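Local coordinates for protein vanadium-dependent bromoperoxidase (PDB 1QHB) that catalyses the halogenation of organic substrates with bromide and hydrogen peroxide, using a bound vanadate, and works as a dodecamer of identical subunits that each also bind calcium, at residues P153-E158 against H402-P407; A264-G269 against I506-E511; T384-R389 against I568-E573. One frame throughout, in Å; residues are numbered along the deposited sequence.

Contact 1. Residues P153-E158 against H402-P407. With PO4 (phosphate ion), chain G.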
ATOM      1  N   PRO A 153     -21.461 -32.345  40.813  1.00 19.44           N
ATOM      2  CA  PRO A 153     -20.682 -33.359  41.540  1.00 18.14           C
ATOM      3  C   PRO A 153     -19.259 -32.852  41.708  1.00 17.04           C
ATOM      4  O   PRO A 153     -18.629 -32.963  42.773  1.00 17.22           O
ATOM      5  CB  PRO A 153     -20.715 -34.570  40.614  1.00 19.54           C
ATOM      6  CG  PRO A 153     -21.996 -34.398  39.854  1.00 21.06           C
ATOM      7  CD  PRO A 153     -22.097 -32.901  39.593  1.00 19.05           C
ATOM      8  N   GLU A 154     -18.687 -32.256  40.648  1.00 15.21           N
ATOM      9  CA  GLU A 154     -17.347 -31.715  40.732  1.00 12.31           C
ATOM     10  C   GLU A 154     -17.079 -30.765  41.912  1.00 14.45           C
ATOM     11  O   GLU A 154     -16.077 -30.819  42.659  1.00 11.86           O
ATOM     12  CB  GLU A 154     -16.953 -30.982  39.466  1.00 12.45           C
ATOM     13  CG  GLU A 154     -15.440 -30.721  39.431  1.00 13.41           C
ATOM     14  CD  GLU A 154     -14.919 -30.273  38.075  1.00 17.01           C
ATOM     15  OE1 GLU A 154     -15.752 -30.045  37.168  1.00 13.10           O
ATOM     16  OE2 GLU A 154     -13.697 -30.192  37.983  1.00 10.62           O
ATOM     17  N   LEU A 155     -17.989 -29.801  42.107  1.00 14.22           N
ATOM     18  CA  LEU A 155     -17.827 -28.790  43.156  1.00 15.37           C
ATOM     19  C   LEU A 155     -17.980 -29.452  44.513  1.00 15.08           C
ATOM     20  O   LEU A 155     -17.269 -29.162  45.504  1.00 18.17           O
ATOM     21  CB  LEU A 155     -18.846 -27.679  42.904  1.00 11.34           C
ATOM     22  CG  LEU A 155     -18.879 -26.422  43.768  1.00 16.82           C
ATOM     23  CD1 LEU A 155     -19.668 -26.686  45.044  1.00 12.50           C
ATOM     24  CD2 LEU A 155     -17.503 -25.930  44.159  1.00 10.87           C
ATOM     25  N   ILE A 156     -18.933 -30.395  44.592  1.00 14.66           N
ATOM     26  CA  ILE A 156     -19.123 -31.143  45.834  1.00 15.00           C
ATOM     27  C   ILE A 156     -17.798 -31.784  46.247  1.00 14.82           C
ATOM     28  O   ILE A 156     -17.344 -31.606  47.389  1.00 15.34           O
ATOM     29  CB  ILE A 156     -20.230 -32.183  45.691  1.00 18.63           C
ATOM     30  CG1 ILE A 156     -21.579 -31.485  45.484  1.00 15.19           C
ATOM     31  CG2 ILE A 156     -20.257 -33.081  46.930  1.00 13.73           C
ATOM     32  CD1 ILE A 156     -22.638 -32.450  44.997  1.00 17.72           C
ATOM     33  N   ALA A 157     -17.185 -32.531  45.323  1.00 12.67           N
ATOM     34  CA  ALA A 157     -15.886 -33.118  45.607  1.00 11.27           C
ATOM     35  C   ALA A 157     -14.815 -32.076  45.882  1.00 13.27           C
ATOM     36  O   ALA A 157     -13.902 -32.390  46.626  1.00 14.66           O
ATOM     37  CB  ALA A 157     -15.404 -33.923  44.381  1.00 10.28           C
ATOM     38  N   GLU A 158     -14.742 -30.934  45.208  1.00 13.66           N
ATOM     39  CA  GLU A 158     -13.760 -29.913  45.454  1.00 13.23           C
ATOM     40  C   GLU A 158     -13.933 -29.363  46.876  1.00 13.73           C
ATOM     41  O   GLU A 158     -12.890 -29.118  47.517  1.00 13.16           O
ATOM     42  CB  GLU A 158     -13.956 -28.753  44.454  1.00  7.45           C
ATOM     43  CG  GLU A 158     -13.379 -29.167  43.071  1.00 11.63           C
ATOM     44  CD  GLU A 158     -13.399 -28.052  42.067  1.00 14.58           C
ATOM     45  OE1 GLU A 158     -14.182 -27.064  42.177  1.00 12.41           O
ATOM     46  OE2 GLU A 158     -12.606 -28.124  41.105  1.00 13.89           O
ATOM     47  N   HIS A 402     -15.170 -15.126  34.076  1.00  8.99           N
ATOM     48  CA  HIS A 402     -15.892 -15.987  34.988  1.00  9.94           C
ATOM     49  C   HIS A 402     -16.287 -15.438  36.333  1.00  9.99           C
ATOM     50  O   HIS A 402     -17.295 -15.919  36.808  1.00 10.74           O
ATOM     51  CB  HIS A 402     -15.053 -17.252  35.271  1.00  8.76           C
ATOM     52  CG  HIS A 402     -14.501 -17.863  34.009  1.00 10.39           C
ATOM     53  ND1 HIS A 402     -15.270 -18.755  33.308  1.00 11.56           N
ATOM     54  CD2 HIS A 402     -13.328 -17.711  33.335  1.00  9.00           C
ATOM     55  CE1 HIS A 402     -14.592 -19.149  32.225  1.00  7.10           C
ATOM     56  NE2 HIS A 402     -13.427 -18.540  32.236  1.00  7.59           N
ATOM     57  N   ARG A 403     -15.542 -14.558  36.983  1.00  7.91           N
ATOM     58  CA  ARG A 403     -15.879 -14.049  38.286  1.00 10.08           C
ATOM     59  C   ARG A 403     -16.379 -15.160  39.231  1.00 12.17           C
ATOM     60  O   ARG A 403     -17.399 -14.962  39.871  1.00 12.42           O
ATOM     61  CB  ARG A 403     -16.929 -12.921  38.139  1.00  5.95           C
ATOM     62  CG  ARG A 403     -16.278 -11.635  37.553  1.00 10.19           C
ATOM     63  CD  ARG A 403     -17.307 -10.590  37.213  1.00  8.97           C
ATOM     64  NE  ARG A 403     -18.350 -10.937  36.206  1.00 11.49           N
ATOM     65  CZ  ARG A 403     -18.281 -10.651  34.917  1.00 19.93           C
ATOM     66  NH1 ARG A 403     -17.228 -10.055  34.370  1.00 10.80           N
ATOM     67  NH2 ARG A 403     -19.265 -10.899  34.059  1.00  9.53           N
ATOM     68  N   ARG A 404     -15.626 -16.246  39.398  1.00 12.03           N
ATOM     69  CA  ARG A 404     -15.963 -17.337  40.298  1.00  9.48           C
ATOM     70  C   ARG A 404     -15.738 -16.983  41.768  1.00 12.22           C
ATOM     71  O   ARG A 404     -14.722 -16.335  42.127  1.00 10.12           O
ATOM     72  CB  ARG A 404     -15.220 -18.614  39.948  1.00  7.33           C
ATOM     73  CG  ARG A 404     -15.653 -19.823  40.805  1.00 10.54           C
ATOM     74  CD  ARG A 404     -14.768 -21.023  40.519  1.00  7.58           C
ATOM     75  NE  ARG A 404     -15.361 -22.262  41.061  1.00  9.40           N
ATOM     76  CZ  ARG A 404     -14.771 -23.442  40.918  1.00 12.28           C
ATOM     77  NH1 ARG A 404     -13.616 -23.623  40.248  1.00  6.29           N
ATOM     78  NH2 ARG A 404     -15.333 -24.514  41.433  1.00 10.06           N
ATOM     79  N   LEU A 405     -16.720 -17.375  42.604  1.00 11.28           N
ATOM     80  CA  LEU A 405     -16.605 -17.060  44.020  1.00 12.99           C
ATOM     81  C   LEU A 405     -15.474 -17.902  44.634  1.00 11.63           C
ATOM     82  O   LEU A 405     -15.263 -19.064  44.269  1.00 11.70           O
ATOM     83  CB  LEU A 405     -17.898 -17.254  44.825  1.00  9.49           C
ATOM     84  CG  LEU A 405     -18.258 -18.660  45.302  1.00 13.75           C
ATOM     85  CD1 LEU A 405     -19.617 -18.527  45.981  1.00 12.27           C
ATOM     86  CD2 LEU A 405     -18.310 -19.655  44.142  1.00  6.27           C
ATOM     87  N   ARG A 406     -14.814 -17.292  45.600  1.00  8.88           N
ATOM     88  CA  ARG A 406     -13.725 -18.034  46.263  1.00  9.76           C
ATOM     89  C   ARG A 406     -14.347 -19.093  47.165  1.00 10.82           C
ATOM     90  O   ARG A 406     -15.512 -19.009  47.556  1.00 11.81           O
ATOM     91  CB  ARG A 406     -12.859 -17.045  47.044  1.00  9.61           C
ATOM     92  CG  ARG A 406     -12.026 -16.104  46.155  1.00  8.88           C
ATOM     93  CD  ARG A 406     -10.679 -16.773  45.832  1.00 13.17           C
ATOM     94  NE  ARG A 406      -9.821 -15.797  45.140  1.00 13.95           N
ATOM     95  CZ  ARG A 406      -8.523 -15.911  44.993  1.00 14.93           C
ATOM     96  NH1 ARG A 406      -7.851 -16.948  45.477  1.00 10.61           N
ATOM     97  NH2 ARG A 406      -7.832 -14.983  44.362  1.00  8.15           N
ATOM     98  N   PRO A 407     -13.592 -20.131  47.508  1.00  9.92           N
ATOM     99  CA  PRO A 407     -14.027 -21.213  48.396  1.00  9.74           C
ATOM    100  C   PRO A 407     -14.601 -20.763  49.714  1.00 14.03           C
ATOM    101  O   PRO A 407     -15.580 -21.321  50.219  1.00 10.84           O
ATOM    102  CB  PRO A 407     -12.753 -22.049  48.609  1.00  9.00           C
ATOM    103  CG  PRO A 407     -11.947 -21.775  47.371  1.00  7.94           C
ATOM    104  CD  PRO A 407     -12.186 -20.322  47.028  1.00  8.15           C
TER
HETATM  105  P   PO4 G3000      -4.161 -16.329  43.708  1.00 11.64           P
HETATM  106  O1  PO4 G3000      -5.122 -16.461  44.836  1.00 14.53           O
HETATM  107  O2  PO4 G3000      -3.250 -17.505  43.615  1.00 15.34           O
HETATM  108  O3  PO4 G3000      -3.379 -15.093  43.884  1.00 17.49           O
HETATM  109  O4  PO4 G3000      -4.996 -16.259  42.452  1.00 15.84           O
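Arg404 reaches Glu158 from the loop between helices 376-402 and 407-422, a loop that supplies Arg406 to the vanadate site of the vanadium haloperoxidase fold. CB takes the chain off the backbone toward helix 153-167. CG lies anti to the backbone N (chi1 -175°), and with the later torsions also extended CG, CD and NE run out straight, so the partners within the two segments gather at the guanidinium. Arg404 NH2 gives its N-H to Glu158 OE1 at 2.9 Å, a salt bridge bent to 149° at the hydrogen. The nitrogen meets OE1 nearly along the C-O bond, and carboxylate and guanidinium are close to coplanar, their planes 29° apart. Leu155 CD2 comes to the edge of the guanidinium, 3.8 Å from Arg404 NH2. Beside it, Arg404 NH1 bonds Ser554 OG and is salt-bridged to Asp555 OD1; Ser554 OG also bonds Glu158 OE2, linking the two side chains. With two carboxylates beside it, this buried arginine probably stays charged. Two residues on, Arg406 leads into helix 407-422 from its N-cap position and points into the pocket, where a phosphate ion, probably from the crystallisation liquor, occupies the vanadate site with Lys398, Ser483, Gly484, His485, Arg545 and His551. There Arg406 forks onto one oxygen: PO4 O1 lies in the guanidinium plane, 2.8 Å from Arg406 NH1 and 3.1 Å from NH2.

Contact 2. Residues A264-G269 against I506-E511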
ATOM      1  N   ALA A 264      28.310 -29.374  53.595  1.00 12.95           N
ATOM      2  CA  ALA A 264      27.137 -29.893  54.300  1.00 16.20           C
ATOM      3  C   ALA A 264      25.937 -28.986  54.139  1.00 15.78           C
ATOM      4  O   ALA A 264      24.798 -29.402  54.405  1.00 14.15           O
ATOM      5  CB  ALA A 264      27.443 -30.056  55.818  1.00  8.53           C
ATOM      6  N   ASP A 265      26.075 -27.702  53.840  1.00 13.22           N
ATOM      7  CA  ASP A 265      24.923 -26.802  53.679  1.00 14.95           C
ATOM      8  C   ASP A 265      23.947 -27.295  52.636  1.00 15.24           C
ATOM      9  O   ASP A 265      22.754 -26.987  52.723  1.00 17.27           O
ATOM     10  CB  ASP A 265      25.372 -25.392  53.296  1.00 18.33           C
ATOM     11  CG  ASP A 265      26.024 -24.638  54.431  1.00 21.47           C
ATOM     12  OD1 ASP A 265      26.144 -25.184  55.548  1.00 24.69           O
ATOM     13  OD2 ASP A 265      26.428 -23.478  54.260  1.00 19.68           O
ATOM     14  N   GLU A 266      24.440 -28.025  51.621  1.00 12.99           N
ATOM     15  CA  GLU A 266      23.554 -28.569  50.611  1.00 14.25           C
ATOM     16  C   GLU A 266      22.401 -29.321  51.249  1.00 18.66           C
ATOM     17  O   GLU A 266      21.245 -29.196  50.873  1.00 18.40           O
ATOM     18  CB  GLU A 266      24.293 -29.510  49.657  1.00  9.76           C
ATOM     19  CG  GLU A 266      23.367 -30.155  48.632  1.00 12.28           C
ATOM     20  CD  GLU A 266      24.123 -30.792  47.483  1.00 17.82           C
ATOM     21  OE1 GLU A 266      25.374 -30.814  47.474  1.00 14.65           O
ATOM     22  OE2 GLU A 266      23.459 -31.286  46.548  1.00 20.65           O
ATOM     23  N   PHE A 267      22.765 -30.229  52.157  1.00 17.95           N
ATOM     24  CA  PHE A 267      21.832 -31.153  52.795  1.00 14.51           C
ATOM     25  C   PHE A 267      21.147 -30.505  53.969  1.00 15.46           C
ATOM     26  O   PHE A 267      20.425 -31.193  54.651  1.00 18.10           O
ATOM     27  CB  PHE A 267      22.560 -32.437  53.222  1.00 18.60           C
ATOM     28  CG  PHE A 267      23.370 -32.932  52.035  1.00 18.30           C
ATOM     29  CD1 PHE A 267      22.698 -33.307  50.892  1.00 16.45           C
ATOM     30  CD2 PHE A 267      24.752 -32.864  52.047  1.00 25.34           C
ATOM     31  CE1 PHE A 267      23.423 -33.708  49.791  1.00 17.09           C
ATOM     32  CE2 PHE A 267      25.476 -33.266  50.935  1.00 21.78           C
ATOM     33  CZ  PHE A 267      24.804 -33.696  49.813  1.00 20.38           C
ATOM     34  N   ASP A 268      21.318 -29.195  54.176  1.00 14.82           N
ATOM     35  CA  ASP A 268      20.665 -28.478  55.220  1.00 15.34           C
ATOM     36  C   ASP A 268      19.801 -27.349  54.673  1.00 15.67           C
ATOM     37  O   ASP A 268      19.445 -26.420  55.398  1.00 16.95           O
ATOM     38  CB  ASP A 268      21.638 -27.983  56.295  1.00 21.32           C
ATOM     39  CG  ASP A 268      20.862 -27.745  57.593  1.00 25.68           C
ATOM     40  OD1 ASP A 268      19.881 -28.462  57.882  1.00 27.57           O
ATOM     41  OD2 ASP A 268      21.274 -26.772  58.255  1.00 33.16           O
ATOM     42  N   GLY A 269      19.414 -27.431  53.397  1.00 14.62           N
ATOM     43  CA  GLY A 269      18.466 -26.516  52.829  1.00 11.24           C
ATOM     44  C   GLY A 269      19.077 -25.172  52.489  1.00 12.33           C
ATOM     45  O   GLY A 269      18.334 -24.188  52.461  1.00 14.55           O
ATOM     46  N   ILE A 506      17.662 -37.440  38.650  1.00 17.57           N
ATOM     47  CA  ILE A 506      18.076 -37.075  39.992  1.00 18.83           C
ATOM     48  C   ILE A 506      18.123 -38.371  40.808  1.00 18.75           C
ATOM     49  O   ILE A 506      17.118 -39.081  40.965  1.00 16.48           O
ATOM     50  CB  ILE A 506      17.120 -36.064  40.632  1.00 28.81           C
ATOM     51  CG1 ILE A 506      17.010 -34.764  39.792  1.00 27.58           C
ATOM     52  CG2 ILE A 506      17.590 -35.701  42.030  1.00 23.24           C
ATOM     53  CD1 ILE A 506      15.826 -33.912  40.220  1.00 24.24           C
ATOM     54  N   ASP A 507      19.303 -38.731  41.259  1.00 19.24           N
ATOM     55  CA  ASP A 507      19.511 -39.965  41.994  1.00 24.90           C
ATOM     56  C   ASP A 507      19.428 -39.878  43.512  1.00 25.35           C
ATOM     57  O   ASP A 507      19.245 -40.919  44.144  1.00 29.09           O
ATOM     58  CB  ASP A 507      20.893 -40.533  41.617  1.00 40.82           C
ATOM     59  CG  ASP A 507      20.992 -40.808  40.128  1.00 51.00           C
ATOM     60  OD1 ASP A 507      20.043 -41.400  39.572  1.00 55.19           O
ATOM     61  OD2 ASP A 507      22.018 -40.419  39.532  1.00 58.87           O
ATOM     62  N   GLN A 508      19.565 -38.717  44.119  1.00 23.25           N
ATOM     63  CA  GLN A 508      19.489 -38.533  45.561  1.00 23.84           C
ATOM     64  C   GLN A 508      18.109 -37.972  45.907  1.00 20.38           C
ATOM     65  O   GLN A 508      17.739 -36.893  45.417  1.00 23.96           O
ATOM     66  CB  GLN A 508      20.529 -37.562  46.068  1.00 34.50           C
ATOM     67  CG  GLN A 508      22.002 -37.899  45.936  1.00 50.05           C
ATOM     68  CD  GLN A 508      22.825 -36.812  46.631  1.00 65.48           C
ATOM     69  OE1 GLN A 508      22.817 -35.639  46.248  1.00 70.18           O
ATOM     70  NE2 GLN A 508      23.534 -37.208  47.684  1.00 68.51           N
ATOM     71  N   VAL A 509      17.311 -38.729  46.619  1.00 13.60           N
ATOM     72  CA  VAL A 509      15.970 -38.356  46.981  1.00 16.92           C
ATOM     73  C   VAL A 509      15.892 -38.134  48.475  1.00 22.10           C
ATOM     74  O   VAL A 509      16.237 -39.022  49.249  1.00 22.34           O
ATOM     75  CB  VAL A 509      14.915 -39.380  46.551  1.00 16.94           C
ATOM     76  CG1 VAL A 509      13.506 -38.811  46.671  1.00 12.69           C
ATOM     77  CG2 VAL A 509      15.121 -39.792  45.091  1.00 18.28           C
ATOM     78  N   PHE A 510      15.479 -36.924  48.871  1.00 19.40           N
ATOM     79  CA  PHE A 510      15.377 -36.570  50.261  1.00 15.43           C
ATOM     80  C   PHE A 510      13.961 -36.260  50.685  1.00 16.51           C
ATOM     81  O   PHE A 510      13.147 -35.917  49.864  1.00 18.30           O
ATOM     82  CB  PHE A 510      16.197 -35.311  50.535  1.00 13.02           C
ATOM     83  CG  PHE A 510      17.668 -35.543  50.425  1.00 20.14           C
ATOM     84  CD1 PHE A 510      18.365 -36.166  51.449  1.00 22.02           C
ATOM     85  CD2 PHE A 510      18.325 -35.198  49.262  1.00 21.97           C
ATOM     86  CE1 PHE A 510      19.731 -36.415  51.303  1.00 22.06           C
ATOM     87  CE2 PHE A 510      19.677 -35.440  49.118  1.00 20.67           C
ATOM     88  CZ  PHE A 510      20.386 -36.042  50.138  1.00 21.24           C
ATOM     89  N   GLU A 511      13.677 -36.356  51.942  1.00 15.85           N
ATOM     90  CA  GLU A 511      12.395 -35.991  52.554  1.00 16.07           C
ATOM     91  C   GLU A 511      12.722 -35.309  53.900  1.00 15.86           C
ATOM     92  O   GLU A 511      13.876 -35.446  54.354  1.00 16.81           O
ATOM     93  CB  GLU A 511      11.543 -37.189  52.840  1.00 15.43           C
ATOM     94  CG  GLU A 511      10.827 -37.819  51.664  1.00 30.56           C
ATOM     95  CD  GLU A 511      10.168 -39.128  52.094  1.00 35.57           C
ATOM     96  OE1 GLU A 511       9.283 -38.997  52.957  1.00 39.27           O
ATOM     97  OE2 GLU A 511      10.530 -40.208  51.582  1.00 31.53           O
TER
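Phe267 meets Phe510 from a tight turn closed by a 3.0 Å backbone bond from Asp268 N to Asp265 O. The turn continues a short 3-10 segment and leads into strand 270-273; across from it lies the entry to strand 510-512, one arm of a small antiparallel hairpin with strand 519-521. Phe267 is the hub, touched by both Phe510 and Gln508. Phe267 sets CG anti to its carbonyl carbon (chi1 -49°), which swings the ring over to the other segment and leaves the CD1-CE1 side next to Phe510. Phe267 CD1 sits 3.7 Å from Phe510 CZ, the closest approach here. The rings are inclined at 45° with centroids 5.7 Å apart, neither a parallel stack nor a T-shaped pair. On one face of the Phe267 ring lies its own neighbour, Glu266 CG, offset toward the rim. The contact is near the surface, and its polar ends look to other partners: Phe510 N bonds Gln239 OE1, Asp268 is paired with Arg281, and Asp265 reaches Arg283 of a neighbouring subunit. Loop and hairpin meet through van der Waals contact, ring on ring, with the Gln508 amide, OE1 and NE2, against Phe267 CE1. The extended Gln508 chain crosses Phe267 at about a right angle. Its amide stands perpendicular to the Phe267 ring, with Gln508 OE1 at the ring edge, 4.1 Å from Phe267 CE1.

Contact 3. Residues T384-R389 against I568-E573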
ATOM      1  N   THR A 384      11.551 -15.357  34.753  1.00 10.61           N
ATOM      2  CA  THR A 384      10.862 -14.315  35.531  1.00 13.58           C
ATOM      3  C   THR A 384      10.049 -13.411  34.630  1.00 12.79           C
ATOM      4  O   THR A 384       8.981 -12.993  35.052  1.00 13.25           O
ATOM      5  CB  THR A 384      11.864 -13.424  36.314  1.00 15.71           C
ATOM      6  OG1 THR A 384      12.796 -12.864  35.374  1.00 14.55           O
ATOM      7  CG2 THR A 384      12.670 -14.240  37.305  1.00  9.50           C
ATOM      8  N   GLU A 385      10.476 -13.171  33.389  1.00 14.70           N
ATOM      9  CA  GLU A 385       9.741 -12.235  32.509  1.00 12.51           C
ATOM     10  C   GLU A 385       8.411 -12.768  32.021  1.00 11.80           C
ATOM     11  O   GLU A 385       7.515 -11.966  31.739  1.00 11.73           O
ATOM     12  CB  GLU A 385      10.603 -11.803  31.333  1.00 11.57           C
ATOM     13  CG  GLU A 385      10.354 -12.476  29.982  1.00 11.31           C
ATOM     14  CD  GLU A 385      11.351 -12.039  28.928  1.00 19.03           C
ATOM     15  OE1 GLU A 385      12.560 -11.975  29.234  1.00 16.19           O
ATOM     16  OE2 GLU A 385      10.975 -11.739  27.752  1.00 14.93           O
ATOM     17  N   VAL A 386       8.218 -14.086  31.941  1.00 11.65           N
ATOM     18  CA  VAL A 386       6.933 -14.612  31.483  1.00 10.10           C
ATOM     19  C   VAL A 386       5.888 -14.381  32.554  1.00 12.45           C
ATOM     20  O   VAL A 386       4.730 -14.524  32.217  1.00 12.13           O
ATOM     21  CB  VAL A 386       6.983 -16.110  31.169  1.00 12.76           C
ATOM     22  CG1 VAL A 386       8.011 -16.346  30.076  1.00 12.25           C
ATOM     23  CG2 VAL A 386       7.365 -17.008  32.367  1.00  8.45           C
ATOM     24  N   ALA A 387       6.238 -14.168  33.825  1.00 10.60           N
ATOM     25  CA  ALA A 387       5.223 -14.064  34.867  1.00 10.92           C
ATOM     26  C   ALA A 387       4.171 -13.007  34.660  1.00 10.70           C
ATOM     27  O   ALA A 387       2.978 -13.253  34.891  1.00 12.09           O
ATOM     28  CB  ALA A 387       5.863 -13.933  36.246  1.00  7.37           C
ATOM     29  N   THR A 388       4.513 -11.790  34.272  1.00  9.92           N
ATOM     30  CA  THR A 388       3.496 -10.737  34.116  1.00  7.67           C
ATOM     31  C   THR A 388       2.671 -10.935  32.869  1.00  9.54           C
ATOM     32  O   THR A 388       1.467 -10.659  32.878  1.00 11.14           O
ATOM     33  CB  THR A 388       4.158  -9.352  34.127  1.00  7.93           C
ATOM     34  OG1 THR A 388       5.305  -9.407  33.249  1.00 10.44           O
ATOM     35  CG2 THR A 388       4.585  -9.009  35.538  1.00  7.17           C
ATOM     36  N   ARG A 389       3.198 -11.680  31.872  1.00  7.61           N
ATOM     37  CA  ARG A 389       2.405 -11.950  30.676  1.00  8.34           C
ATOM     38  C   ARG A 389       1.311 -12.945  31.053  1.00 11.08           C
ATOM     39  O   ARG A 389       0.171 -12.785  30.616  1.00  9.35           O
ATOM     40  CB  ARG A 389       3.273 -12.472  29.543  1.00  8.02           C
ATOM     41  CG  ARG A 389       4.038 -11.389  28.846  1.00  6.53           C
ATOM     42  CD  ARG A 389       5.408 -11.102  29.437  1.00  8.97           C
ATOM     43  NE  ARG A 389       5.957  -9.876  28.833  1.00 11.68           N
ATOM     44  CZ  ARG A 389       6.979  -9.199  29.361  1.00 14.14           C
ATOM     45  NH1 ARG A 389       7.568  -9.553  30.498  1.00  6.43           N
ATOM     46  NH2 ARG A 389       7.398  -8.106  28.704  1.00  9.60           N
ATOM     47  N   ILE A 568       4.797 -20.974  25.887  1.00  8.67           N
ATOM     48  CA  ILE A 568       5.079 -21.519  24.542  1.00 10.13           C
ATOM     49  C   ILE A 568       4.951 -20.407  23.490  1.00 11.41           C
ATOM     50  O   ILE A 568       5.757 -20.284  22.563  1.00  8.01           O
ATOM     51  CB  ILE A 568       4.105 -22.697  24.238  1.00 11.63           C
ATOM     52  CG1 ILE A 568       4.505 -23.970  24.939  1.00 10.76           C
ATOM     53  CG2 ILE A 568       3.981 -22.924  22.724  1.00  7.68           C
ATOM     54  CD1 ILE A 568       3.532 -25.155  24.968  1.00  5.36           C
ATOM     55  N   GLY A 569       3.936 -19.545  23.626  1.00  8.34           N
ATOM     56  CA  GLY A 569       3.729 -18.401  22.734  1.00  8.01           C
ATOM     57  C   GLY A 569       4.857 -17.392  22.701  1.00  9.29           C
ATOM     58  O   GLY A 569       5.327 -16.961  21.641  1.00  8.82           O
ATOM     59  N   ILE A 570       5.400 -17.088  23.897  1.00 10.33           N
ATOM     60  CA  ILE A 570       6.565 -16.227  23.999  1.00 10.15           C
ATOM     61  C   ILE A 570       7.808 -16.879  23.362  1.00 10.09           C
ATOM     62  O   ILE A 570       8.618 -16.311  22.595  1.00  9.73           O
ATOM     63  CB  ILE A 570       6.856 -15.872  25.474  1.00 10.37           C
ATOM     64  CG1 ILE A 570       5.738 -14.928  25.968  1.00  8.76           C
ATOM     65  CG2 ILE A 570       8.223 -15.297  25.618  1.00  7.42           C
ATOM     66  CD1 ILE A 570       5.714 -14.669  27.479  1.00 10.60           C
ATOM     67  N   LEU A 571       8.000 -18.151  23.663  1.00  8.89           N
ATOM     68  CA  LEU A 571       9.204 -18.770  23.042  1.00  7.29           C
ATOM     69  C   LEU A 571       9.099 -18.754  21.521  1.00  7.77           C
ATOM     70  O   LEU A 571      10.104 -18.530  20.840  1.00 10.74           O
ATOM     71  CB  LEU A 571       9.333 -20.229  23.469  1.00  9.36           C
ATOM     72  CG  LEU A 571       9.770 -20.355  24.937  1.00 12.66           C
ATOM     73  CD1 LEU A 571       9.764 -21.820  25.321  1.00  8.74           C
ATOM     74  CD2 LEU A 571      11.117 -19.703  25.107  1.00  6.83           C
ATOM     75  N   GLU A 572       7.919 -19.043  20.989  1.00  6.18           N
ATOM     76  CA  GLU A 572       7.767 -19.044  19.517  1.00 11.51           C
ATOM     77  C   GLU A 572       8.044 -17.691  18.862  1.00 10.13           C
ATOM     78  O   GLU A 572       8.678 -17.651  17.814  1.00  9.74           O
ATOM     79  CB  GLU A 572       6.362 -19.425  19.021  1.00  9.88           C
ATOM     80  CG  GLU A 572       6.022 -20.852  19.475  1.00 22.82           C
ATOM     81  CD  GLU A 572       4.594 -21.228  19.115  1.00 35.31           C
ATOM     82  OE1 GLU A 572       3.775 -20.301  18.906  1.00 30.90           O
ATOM     83  OE2 GLU A 572       4.315 -22.447  19.047  1.00 36.17           O
ATOM     84  N   GLU A 573       7.554 -16.626  19.487  1.00  7.36           N
ATOM     85  CA  GLU A 573       7.797 -15.282  18.964  1.00  9.26           C
ATOM     86  C   GLU A 573       9.257 -14.874  19.081  1.00 11.18           C
ATOM     87  O   GLU A 573       9.742 -14.262  18.106  1.00 10.09           O
ATOM     88  CB  GLU A 573       6.917 -14.283  19.706  1.00  5.86           C
ATOM     89  CG  GLU A 573       5.479 -14.382  19.197  1.00  6.02           C
ATOM     90  CD  GLU A 573       4.540 -13.689  20.188  1.00  9.77           C
ATOM     91  OE1 GLU A 573       4.791 -12.540  20.610  1.00  9.72           O
ATOM     92  OE2 GLU A 573       3.545 -14.374  20.509  1.00 10.90           O
TER
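Between segments 384-389 and 568-573, which lie on helices 376-402 and 553-574, the nearest CA atoms are those of Val386 and Ile570, 7.7 Å apart. The first is kinked: N of Ala387 and of Thr388 lack the usual bond to the turn before, and Ala387 N instead reaches Thr384 O at 3.2 Å. Segment 568-573 keeps regular i to i-4 bonds, such as Glu572 N to Ile568 O. Across the gap a single methyl does the work. Ile570 CD1 pushes between Val386 and Arg389, 3.9 Å from Val386 CG1 and 3.9 Å from Arg389 CB. Arg389 turns at its second torsion (chi2 90°), so that CB, CG and CD bend round this methyl while the guanidinium folds back over its own helix. There Arg389 NH1 bonds Glu385 O at 2.7 Å, with the oxygen in the guanidinium plane and the nitrogen tilted 28° from the carbonyl plane. Arg389 NE goes on to Asp133. NH1 also pairs with Glu385 OE1 of a neighbouring subunit, whose Arg389 returns the same bridge to Glu385 here. Helix 484-499 packs on Val386 through Ala491 and Ile495. An apolar seam inside, with charged pairs across a symmetric subunit interface beside it, belongs to the helical core of this dodecameric vanadium haloperoxidase.

Along the chain the segments alternate: 153-158, 264-269, 384-389, 402-407, 506-511, 568-573, so each contact is interleaved with the other two. Contacts 1 and 3 share helix 376-402, which carries 384-389 in its middle and runs into 402-407 at its end; helix 553-574 begins at the residues beside contact 1 and later supplies 568-573. Their centres are about 29 Å apart. The same two helices thus run from the vanadate site to a subunit interface. Contact 2 stands apart, its centre about 38 Å from that of contact 1 on the opposite side of the chain's centre and about 31 Å from that of contact 3, joining a peripheral loop and hairpin away from the active site.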